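Local coordinates for enolase-phosphatase E1 (Saccharomyces cerevisiae, PDB 2G80), which probably catalyses the magnesium-dependent enolization of 2,3-diketo-5-methylthiopentyl-1-phosphate and dephosphorylation of the resulting enol in the methionine salvage pathway, at residues Pro72-Phe80 / Asp102-Tyr111; Gln151-Gln159 / Ser168-Tyr178. All coordinates share one frame; numbering follows the deposited sequence.

Contact 1 of 2, residues Pro72-Phe80 / Asp102-Tyr111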
loop_
_atom_site.group_PDB
_atom_site.type_symbol
_atom_site.label_atom_id
_atom_site.label_comp_id
_atom_site.label_asym_id
_atom_site.label_seq_id
_atom_site.Cartn_x
_atom_site.Cartn_y
_atom_site.Cartn_z
ATOM N N PRO A 72 11.828 17.439 -14.098
ATOM C CA PRO A 72 10.919 17.195 -12.946
ATOM C C PRO A 72 11.559 16.291 -11.859
ATOM O O PRO A 72 11.296 16.504 -10.673
ATOM C CB PRO A 72 9.704 16.499 -13.582
ATOM C CG PRO A 72 9.776 16.861 -15.036
ATOM C CD PRO A 72 11.232 16.964 -15.365
ATOM N N VAL A 73 12.369 15.300 -12.269
ATOM C CA VAL A 73 13.121 14.457 -11.322
ATOM C C VAL A 73 14.286 15.233 -10.627
ATOM O O VAL A 73 14.676 14.887 -9.511
ATOM C CB VAL A 73 13.661 13.147 -11.991
ATOM C CG1 VAL A 73 14.852 13.426 -12.915
ATOM C CG2 VAL A 73 14.052 12.124 -10.954
ATOM N N SER A 74 14.833 16.242 -11.310
ATOM C CA SER A 74 15.939 17.092 -10.822
ATOM C C SER A 74 15.508 17.936 -9.592
ATOM O O SER A 74 16.291 18.152 -8.660
ATOM C CB SER A 74 16.434 17.969 -11.980
ATOM O OG SER A 74 17.482 18.837 -11.619
ATOM N N ASN A 75 14.260 18.396 -9.614
ATOM C CA ASN A 75 13.640 19.114 -8.502
ATOM C C ASN A 75 13.465 18.204 -7.293
ATOM O O ASN A 75 13.706 18.631 -6.165
ATOM C CB ASN A 75 12.290 19.696 -8.917
ATOM C CG ASN A 75 12.414 20.704 -10.077
ATOM O OD1 ASN A 75 13.485 21.279 -10.316
ATOM N ND2 ASN A 75 11.316 20.896 -10.811
ATOM N N ILE A 76 13.099 16.947 -7.529
ATOM C CA ILE A 76 12.994 15.951 -6.444
ATOM C C ILE A 76 14.400 15.683 -5.880
ATOM O O ILE A 76 14.598 15.797 -4.685
ATOM C CB ILE A 76 12.315 14.611 -6.888
ATOM C CG1 ILE A 76 10.872 14.880 -7.367
ATOM C CG2 ILE A 76 12.301 13.597 -5.700
ATOM C CD1 ILE A 76 10.227 13.763 -8.124
ATOM N N LEU A 77 15.354 15.382 -6.764
ATOM C CA LEU A 77 16.723 15.066 -6.363
ATOM C C LEU A 77 17.431 16.151 -5.569
ATOM O O LEU A 77 18.167 15.824 -4.648
ATOM C CB LEU A 77 17.566 14.628 -7.564
ATOM C CG LEU A 77 17.231 13.240 -8.126
ATOM C CD1 LEU A 77 17.982 13.034 -9.430
ATOM C CD2 LEU A 77 17.571 12.103 -7.168
ATOM N N SER A 78 17.189 17.420 -5.915
ATOM C CA SER A 78 17.774 18.560 -5.223
ATOM C C SER A 78 17.332 18.657 -3.752
ATOM O O SER A 78 18.098 19.142 -2.931
ATOM C CB SER A 78 17.480 19.884 -5.950
ATOM O OG SER A 78 16.072 20.135 -5.931
ATOM N N GLN A 79 16.130 18.173 -3.425
ATOM C CA GLN A 79 15.628 18.183 -2.035
ATOM C C GLN A 79 16.303 17.206 -1.053
ATOM O O GLN A 79 15.930 17.167 0.116
ATOM C CB GLN A 79 14.112 18.055 -2.011
ATOM C CG GLN A 79 13.448 19.274 -2.672
ATOM C CD GLN A 79 11.996 19.451 -2.272
ATOM O OE1 GLN A 79 11.217 18.507 -2.289
ATOM N NE2 GLN A 79 11.622 20.687 -1.933
ATOM N N PHE A 80 17.247 16.391 -1.531
ATOM C CA PHE A 80 18.119 15.606 -0.645
ATOM C C PHE A 80 19.234 16.492 -0.098
ATOM O O PHE A 80 19.803 16.160 0.941
ATOM C CB PHE A 80 18.732 14.394 -1.342
ATOM C CG PHE A 80 17.761 13.311 -1.627
ATOM C CD1 PHE A 80 17.258 12.528 -0.573
ATOM C CD2 PHE A 80 17.338 13.045 -2.929
ATOM C CE1 PHE A 80 16.358 11.487 -0.811
ATOM C CE2 PHE A 80 16.454 12.015 -3.190
ATOM C CZ PHE A 80 15.949 11.225 -2.117
ATOM N N ASP A 102 11.777 8.713 4.460
ATOM C CA ASP A 102 12.127 10.083 4.068
ATOM C C ASP A 102 11.108 10.411 2.966
ATOM O O ASP A 102 11.052 9.669 1.989
ATOM C CB ASP A 102 13.596 10.123 3.569
ATOM C CG ASP A 102 14.035 11.477 2.967
ATOM O OD1 ASP A 102 13.236 12.427 2.810
ATOM O OD2 ASP A 102 15.230 11.572 2.591
ATOM N N PRO A 103 10.327 11.520 3.105
ATOM C CA PRO A 103 9.346 11.883 2.063
ATOM C C PRO A 103 9.939 12.227 0.679
ATOM O O PRO A 103 9.239 12.113 -0.323
ATOM C CB PRO A 103 8.644 13.134 2.652
ATOM C CG PRO A 103 9.608 13.705 3.557
ATOM C CD PRO A 103 10.314 12.519 4.193
ATOM N N ILE A 104 11.191 12.657 0.629
ATOM C CA ILE A 104 11.841 12.972 -0.639
ATOM C C ILE A 104 12.134 11.650 -1.358
ATOM O O ILE A 104 12.030 11.600 -2.585
ATOM C CB ILE A 104 13.118 13.871 -0.473
ATOM C CG1 ILE A 104 12.792 15.131 0.355
ATOM C CG2 ILE A 104 13.706 14.217 -1.863
ATOM C CD1 ILE A 104 11.604 15.992 -0.193
ATOM N N LEU A 105 12.497 10.605 -0.596
ATOM C CA LEU A 105 12.671 9.247 -1.131
ATOM C C LEU A 105 11.355 8.726 -1.727
ATOM O O LEU A 105 11.353 8.229 -2.846
ATOM C CB LEU A 105 13.149 8.259 -0.052
ATOM C CG LEU A 105 13.372 6.795 -0.507
ATOM C CD1 LEU A 105 14.441 6.751 -1.567
ATOM C CD2 LEU A 105 13.741 5.874 0.665
ATOM N N LYS A 106 10.259 8.849 -0.970
ATOM C CA LYS A 106 8.928 8.411 -1.407
ATOM C C LYS A 106 8.457 9.076 -2.683
ATOM O O LYS A 106 7.820 8.417 -3.519
ATOM C CB LYS A 106 7.867 8.568 -0.308
ATOM C CG LYS A 106 8.174 7.858 1.044
ATOM C CD LYS A 106 8.826 6.495 0.844
ATOM C CE LYS A 106 9.028 5.666 2.099
ATOM N NZ LYS A 106 9.623 4.342 1.647
ATOM N N GLN A 107 8.770 10.358 -2.841
ATOM C CA GLN A 107 8.477 11.057 -4.084
ATOM C C GLN A 107 9.326 10.511 -5.218
ATOM O O GLN A 107 8.822 10.300 -6.311
ATOM C CB GLN A 107 8.736 12.543 -3.962
ATOM C CG GLN A 107 7.745 13.246 -3.065
ATOM C CD GLN A 107 8.154 14.654 -2.819
ATOM O OE1 GLN A 107 8.528 15.368 -3.752
ATOM N NE2 GLN A 107 8.120 15.067 -1.557
ATOM N N LEU A 108 10.617 10.316 -4.964
ATOM C CA LEU A 108 11.489 9.769 -6.006
ATOM C C LEU A 108 11.014 8.371 -6.433
ATOM O O LEU A 108 10.986 8.086 -7.637
ATOM C CB LEU A 108 12.939 9.742 -5.562
ATOM C CG LEU A 108 13.968 9.370 -6.620
ATOM C CD1 LEU A 108 13.944 10.376 -7.782
ATOM C CD2 LEU A 108 15.329 9.273 -5.956
ATOM N N GLN A 109 10.655 7.552 -5.436
ATOM C CA GLN A 109 10.034 6.236 -5.635
ATOM C C GLN A 109 8.742 6.295 -6.441
ATOM O O GLN A 109 8.546 5.481 -7.320
ATOM C CB GLN A 109 9.752 5.565 -4.292
ATOM C CG GLN A 109 11.024 5.062 -3.673
ATOM C CD GLN A 109 10.871 4.460 -2.304
ATOM O OE1 GLN A 109 9.954 4.787 -1.548
ATOM N NE2 GLN A 109 11.821 3.588 -1.958
ATOM N N GLY A 110 7.882 7.263 -6.119
ATOM C CA GLY A 110 6.642 7.504 -6.819
ATOM C C GLY A 110 6.881 7.770 -8.290
ATOM O O GLY A 110 6.225 7.167 -9.137
ATOM N N TYR A 111 7.828 8.668 -8.577
ATOM C CA TYR A 111 8.191 9.030 -9.934
ATOM C C TYR A 111 8.683 7.804 -10.746
ATOM O O TYR A 111 8.243 7.574 -11.867
ATOM C CB TYR A 111 9.285 10.116 -9.890
ATOM C CG TYR A 111 9.791 10.543 -11.231
ATOM C CD1 TYR A 111 9.167 11.598 -11.935
ATOM C CD2 TYR A 111 10.881 9.904 -11.812
ATOM C CE1 TYR A 111 9.620 11.987 -13.186
ATOM C CE2 TYR A 111 11.348 10.289 -13.086
ATOM C CZ TYR A 111 10.712 11.332 -13.761
ATOM O OH TYR A 111 11.173 11.731 -14.991
#

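Contact 2 of 2, residues Gln151-Gln159 / Ser168-Tyr178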
loop_
_atom_site.group_PDB
_atom_site.type_symbol
_atom_site.label_atom_id
_atom_site.label_comp_id
_atom_site.label_asym_id
_atom_site.label_seq_id
_atom_site.Cartn_x
_atom_site.Cartn_y
_atom_site.Cartn_z
ATOM N N GLN A 151 -0.851 4.429 -3.261
ATOM C CA GLN A 151 -1.953 3.454 -3.251
ATOM C C GLN A 151 -2.731 3.538 -4.562
ATOM O O GLN A 151 -2.978 2.523 -5.198
ATOM C CB GLN A 151 -2.900 3.740 -2.086
ATOM C CG GLN A 151 -2.304 3.568 -0.688
ATOM C CD GLN A 151 -3.260 3.993 0.419
ATOM O OE1 GLN A 151 -4.480 3.856 0.293
ATOM N NE2 GLN A 151 -2.711 4.474 1.523
ATOM N N LYS A 152 -3.122 4.755 -4.949
ATOM C CA LYS A 152 -3.853 4.988 -6.195
ATOM C C LYS A 152 -3.115 4.460 -7.439
ATOM O O LYS A 152 -3.728 3.890 -8.345
ATOM C CB LYS A 152 -4.144 6.476 -6.387
ATOM C CG LYS A 152 -5.208 7.038 -5.504
ATOM C CD LYS A 152 -5.379 8.540 -5.786
ATOM C CE LYS A 152 -6.404 9.208 -4.829
ATOM N NZ LYS A 152 -6.610 10.661 -5.108
ATOM N N LEU A 153 -1.805 4.680 -7.451
ATOM C CA LEU A 153 -0.908 4.181 -8.473
ATOM C C LEU A 153 -0.895 2.650 -8.475
ATOM O O LEU A 153 -1.056 2.017 -9.530
ATOM C CB LEU A 153 0.491 4.771 -8.227
ATOM C CG LEU A 153 1.530 4.611 -9.317
ATOM C CD1 LEU A 153 1.091 5.386 -10.581
ATOM C CD2 LEU A 153 2.884 5.058 -8.748
ATOM N N LEU A 154 -0.766 2.031 -7.296
ATOM C CA LEU A 154 -0.836 0.533 -7.171
ATOM C C LEU A 154 -2.141 -0.060 -7.707
ATOM O O LEU A 154 -2.121 -1.033 -8.474
ATOM C CB LEU A 154 -0.661 0.105 -5.703
ATOM C CG LEU A 154 -0.523 -1.394 -5.374
ATOM C CD1 LEU A 154 0.359 -1.630 -4.123
ATOM C CD2 LEU A 154 -1.852 -2.173 -5.253
ATOM N N PHE A 155 -3.277 0.503 -7.279
ATOM C CA PHE A 155 -4.592 0.049 -7.745
ATOM C C PHE A 155 -4.953 0.431 -9.166
ATOM O O PHE A 155 -5.928 -0.101 -9.697
ATOM C CB PHE A 155 -5.703 0.418 -6.738
ATOM C CG PHE A 155 -5.581 -0.331 -5.445
ATOM C CD1 PHE A 155 -5.851 -1.690 -5.406
ATOM C CD2 PHE A 155 -5.154 0.290 -4.294
ATOM C CE1 PHE A 155 -5.730 -2.424 -4.221
ATOM C CE2 PHE A 155 -5.014 -0.435 -3.113
ATOM C CZ PHE A 155 -5.320 -1.805 -3.086
ATOM N N GLY A 156 -4.192 1.343 -9.787
ATOM C CA GLY A 156 -4.392 1.651 -11.196
ATOM C C GLY A 156 -3.771 0.658 -12.172
ATOM O O GLY A 156 -4.112 0.689 -13.368
ATOM N N TYR A 157 -2.856 -0.201 -11.686
ATOM C CA TYR A 157 -2.034 -1.119 -12.531
ATOM C C TYR A 157 -1.873 -2.502 -11.899
ATOM O O TYR A 157 -0.762 -2.987 -11.618
ATOM C CB TYR A 157 -0.668 -0.468 -12.777
ATOM C CG TYR A 157 -0.731 0.856 -13.521
ATOM C CD1 TYR A 157 -0.813 0.885 -14.917
ATOM C CD2 TYR A 157 -0.710 2.080 -12.834
ATOM C CE1 TYR A 157 -0.873 2.083 -15.619
ATOM C CE2 TYR A 157 -0.749 3.288 -13.518
ATOM C CZ TYR A 157 -0.829 3.278 -14.918
ATOM O OH TYR A 157 -0.902 4.420 -15.643
ATOM N N VAL A 158 -3.020 -3.150 -11.756
ATOM C CA VAL A 158 -3.148 -4.416 -11.109
ATOM C C VAL A 158 -2.949 -5.531 -12.132
ATOM O O VAL A 158 -3.518 -5.496 -13.233
ATOM C CB VAL A 158 -4.560 -4.528 -10.391
ATOM C CG1 VAL A 158 -4.794 -5.905 -9.828
ATOM C CG2 VAL A 158 -4.694 -3.456 -9.317
ATOM N N GLN A 159 -2.150 -6.517 -11.745
ATOM C CA GLN A 159 -1.889 -7.700 -12.551
ATOM C C GLN A 159 -3.199 -8.474 -12.763
ATOM O O GLN A 159 -3.974 -8.710 -11.801
ATOM C CB GLN A 159 -0.854 -8.564 -11.859
ATOM C CG GLN A 159 -0.465 -9.806 -12.547
ATOM C CD GLN A 159 0.696 -10.484 -11.860
ATOM O OE1 GLN A 159 0.521 -11.481 -11.164
ATOM N NE2 GLN A 159 1.885 -9.929 -12.027
ATOM N N SER A 168 -2.539 -4.622 -17.526
ATOM C CA SER A 168 -2.941 -4.513 -16.143
ATOM C C SER A 168 -4.418 -4.048 -16.055
ATOM O O SER A 168 -4.999 -3.630 -17.048
ATOM C CB SER A 168 -2.047 -3.520 -15.428
ATOM O OG SER A 168 -2.116 -2.239 -16.056
ATOM N N LEU A 169 -5.011 -4.162 -14.866
ATOM C CA LEU A 169 -6.396 -3.771 -14.583
ATOM C C LEU A 169 -6.388 -2.523 -13.694
ATOM O O LEU A 169 -5.508 -2.357 -12.856
ATOM C CB LEU A 169 -7.133 -4.887 -13.822
ATOM C CG LEU A 169 -7.091 -6.285 -14.419
ATOM C CD1 LEU A 169 -7.764 -7.248 -13.491
ATOM C CD2 LEU A 169 -7.731 -6.296 -15.814
ATOM N N ASP A 170 -7.405 -1.683 -13.857
ATOM C CA ASP A 170 -7.565 -0.477 -13.055
ATOM C C ASP A 170 -8.716 -0.740 -12.076
ATOM O O ASP A 170 -9.856 -0.981 -12.491
ATOM C CB ASP A 170 -7.858 0.721 -13.959
ATOM C CG ASP A 170 -7.917 2.063 -13.198
ATOM O OD1 ASP A 170 -7.705 2.143 -11.965
ATOM O OD2 ASP A 170 -8.174 3.081 -13.863
ATOM N N LEU A 171 -8.395 -0.731 -10.787
ATOM C CA LEU A 171 -9.391 -0.867 -9.732
ATOM C C LEU A 171 -9.784 0.458 -9.074
ATOM O O LEU A 171 -10.635 0.442 -8.194
ATOM C CB LEU A 171 -8.892 -1.819 -8.652
ATOM C CG LEU A 171 -8.489 -3.247 -9.068
ATOM C CD1 LEU A 171 -8.320 -4.063 -7.772
ATOM C CD2 LEU A 171 -9.498 -3.902 -9.994
ATOM N N ASN A 172 -9.194 1.586 -9.487
ATOM C CA ASN A 172 -9.509 2.889 -8.862
ATOM C C ASN A 172 -10.980 3.303 -8.942
ATOM O O ASN A 172 -11.477 3.930 -8.015
ATOM C CB ASN A 172 -8.562 4.014 -9.330
ATOM C CG ASN A 172 -7.113 3.810 -8.828
ATOM O OD1 ASN A 172 -6.860 3.572 -7.646
ATOM N ND2 ASN A 172 -6.181 3.892 -9.736
ATOM N N SER A 173 -11.688 2.866 -9.983
ATOM C CA SER A 173 -13.131 3.129 -10.063
ATOM C C SER A 173 -13.959 2.310 -9.033
ATOM O O SER A 173 -15.100 2.619 -8.843
ATOM C CB SER A 173 -13.683 2.943 -11.482
ATOM O OG SER A 173 -13.749 1.567 -11.815
ATOM N N TYR A 174 -13.378 1.305 -8.365
ATOM C CA TYR A 174 -14.080 0.514 -7.336
ATOM C C TYR A 174 -13.735 0.882 -5.896
ATOM O O TYR A 174 -14.378 0.396 -4.995
ATOM C CB TYR A 174 -13.847 -0.968 -7.552
ATOM C CG TYR A 174 -14.226 -1.408 -8.947
ATOM C CD1 TYR A 174 -15.546 -1.742 -9.281
ATOM C CD2 TYR A 174 -13.259 -1.469 -9.944
ATOM C CE1 TYR A 174 -15.881 -2.136 -10.606
ATOM C CE2 TYR A 174 -13.562 -1.850 -11.250
ATOM C CZ TYR A 174 -14.866 -2.186 -11.579
ATOM O OH TYR A 174 -15.107 -2.567 -12.875
ATOM N N ILE A 175 -12.757 1.764 -5.694
ATOM C CA ILE A 175 -12.282 2.176 -4.381
ATOM C C ILE A 175 -12.898 3.532 -4.051
ATOM O O ILE A 175 -12.773 4.472 -4.817
ATOM C CB ILE A 175 -10.732 2.166 -4.345
ATOM C CG1 ILE A 175 -10.254 0.706 -4.505
ATOM C CG2 ILE A 175 -10.209 2.722 -3.016
ATOM C CD1 ILE A 175 -8.802 0.542 -4.846
ATOM N N ASP A 176 -13.566 3.626 -2.903
ATOM C CA ASP A 176 -14.224 4.868 -2.484
ATOM C C ASP A 176 -13.331 5.864 -1.753
ATOM O O ASP A 176 -13.692 7.043 -1.603
ATOM C CB ASP A 176 -15.474 4.515 -1.702
ATOM C CG ASP A 176 -16.413 3.682 -2.534
ATOM O OD1 ASP A 176 -16.999 4.237 -3.486
ATOM O OD2 ASP A 176 -16.476 2.462 -2.313
ATOM N N GLY A 177 -12.167 5.411 -1.305
ATOM C CA GLY A 177 -11.260 6.294 -0.598
ATOM C C GLY A 177 -10.001 5.599 -0.142
ATOM O O GLY A 177 -9.922 4.389 -0.134
ATOM N N TYR A 178 -9.037 6.410 0.248
ATOM C CA TYR A 178 -7.702 5.979 0.618
ATOM C C TYR A 178 -7.294 6.745 1.844
ATOM O O TYR A 178 -7.536 7.941 1.902
ATOM C CB TYR A 178 -6.697 6.331 -0.494
ATOM C CG TYR A 178 -7.101 5.834 -1.853
ATOM C CD1 TYR A 178 -7.896 6.624 -2.696
ATOM C CD2 TYR A 178 -6.692 4.586 -2.312
ATOM C CE1 TYR A 178 -8.295 6.150 -3.971
ATOM C CE2 TYR A 178 -7.083 4.103 -3.585
ATOM C CZ TYR A 178 -7.893 4.897 -4.391
ATOM O OH TYR A 178 -8.281 4.447 -5.626
HETATM O O HOH W 1 -4.208 -0.562 -15.590
#

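Contact 1 of 2, residues Pro72-Phe80 / Asp102-Tyr111
F80 lays one face of its ring over I104. The methyl CG2 of I104 stands 3.7 Å from the centroid of the F80 ring, 10° off the ring normal, in a CH-pi contact. The edge of the same ring faces D102 OD2 and L108 CD2. The carboxylate plane of D102 is nearly perpendicular to the ring, and OD2 lies 3.6 Å from F80 CE1. With an alanine in place of F80, the CG2 methyl of I104 is likely to lose the ring it packs against, and a gap would probably open between D102 and L108. The other oxygen of D102 caps the helix: OD1 accepts from I104 N at 3.0 Å, from above the carboxylate plane. I76 is a knob in a hole formed by I104, Q107, L108 and Y111. With its CG1 beside the backbone N (chi1 -61°), I76 CG2 is placed between I104 and L108, 3.9 Å from L108 CB. CG2 also touches Q107 CB, and CD1 lies against Y111 CB. Helices 72-78 and 103-111 run nearly antiparallel, 159° between their directions and 9.5 Å apart at closest approach. No hydrogen bond joins the two segments, and the packing is mainly apolar. Both lie in the helical cap inserted after the first strand of the HAD core, as in relatives, away from the magnesium site and the predicted substrate residues. Helix 85-97 touches L77 and F80, and helix 46-65 covers L105 and L108 through F56. V73 crosses Y111 at about a right angle. V73 CB lies over one face of the tyrosine ring, offset toward the rim, 4.1 Å from its centroid. V73 CG2 meets L108 CD1 at 3.6 Å. L77 CD2 touches L108 CD2 at 3.8 Å.

Contact 2 of 2, residues Gln151-Gln159 / Ser168-Tyr178
N172 turns its side-chain amide to the end of helix 148-156. Its ND2 donates to K152 O at 2.8 Å, with the acceptor close to the amide plane. K152 O also takes a weak bond from G156 N. N172 OD1 accepts a weak bond from Y178 OH. Nearer the helix end, L171 N donates to F155 O at 2.8 Å, almost in line with the carbonyl. D170 OD1 accepts from N172 N and closes an Asx turn. V158 and L169 form a single antiparallel hydrogen-bonded bridge: V158 N gives to L169 O, and L169 N to V158 O at 2.6 Å. A water donates to G156 O and bonds S168 OG. Q151 NE2 is satisfied by G146 O and F179 O, but Q151 OE1 is buried at the edge of the Y178 ring without a polar partner. K152 CG lies over one face of that ring, 3.7 Å from its centroid. F155 takes I175 CD1 over one ring face and L154 CD2 over the other. The backbone bonds and the N172 amide join the last turn of helix 148-156 to the segment returning to strand 177-179, in a beta-alpha-beta unit with strand 140-143 of the Rossmann-like HAD core.

From the N terminus, the chain makes strand 33-36 and helix 46-65 before entering contact 1. Contact 1 pairs helix 72-78 with the start of helix 103-118 and closes a loop that holds helix 85-97. The chain then passes through helix 128-136 and strand 140-143. In contact 2 a shorter loop of eight residues, without helix or strand, is closed after helix 148-156. The two contacts follow in series and neither nest nor cross. Contact 1 joins two helices of the cap; contact 2 joins a helix flanking the parallel sheet to the approach to its edge strand. Their centres are about 23 Å apart, yet L153 CD2 packs on G110 O at 4.0 Å.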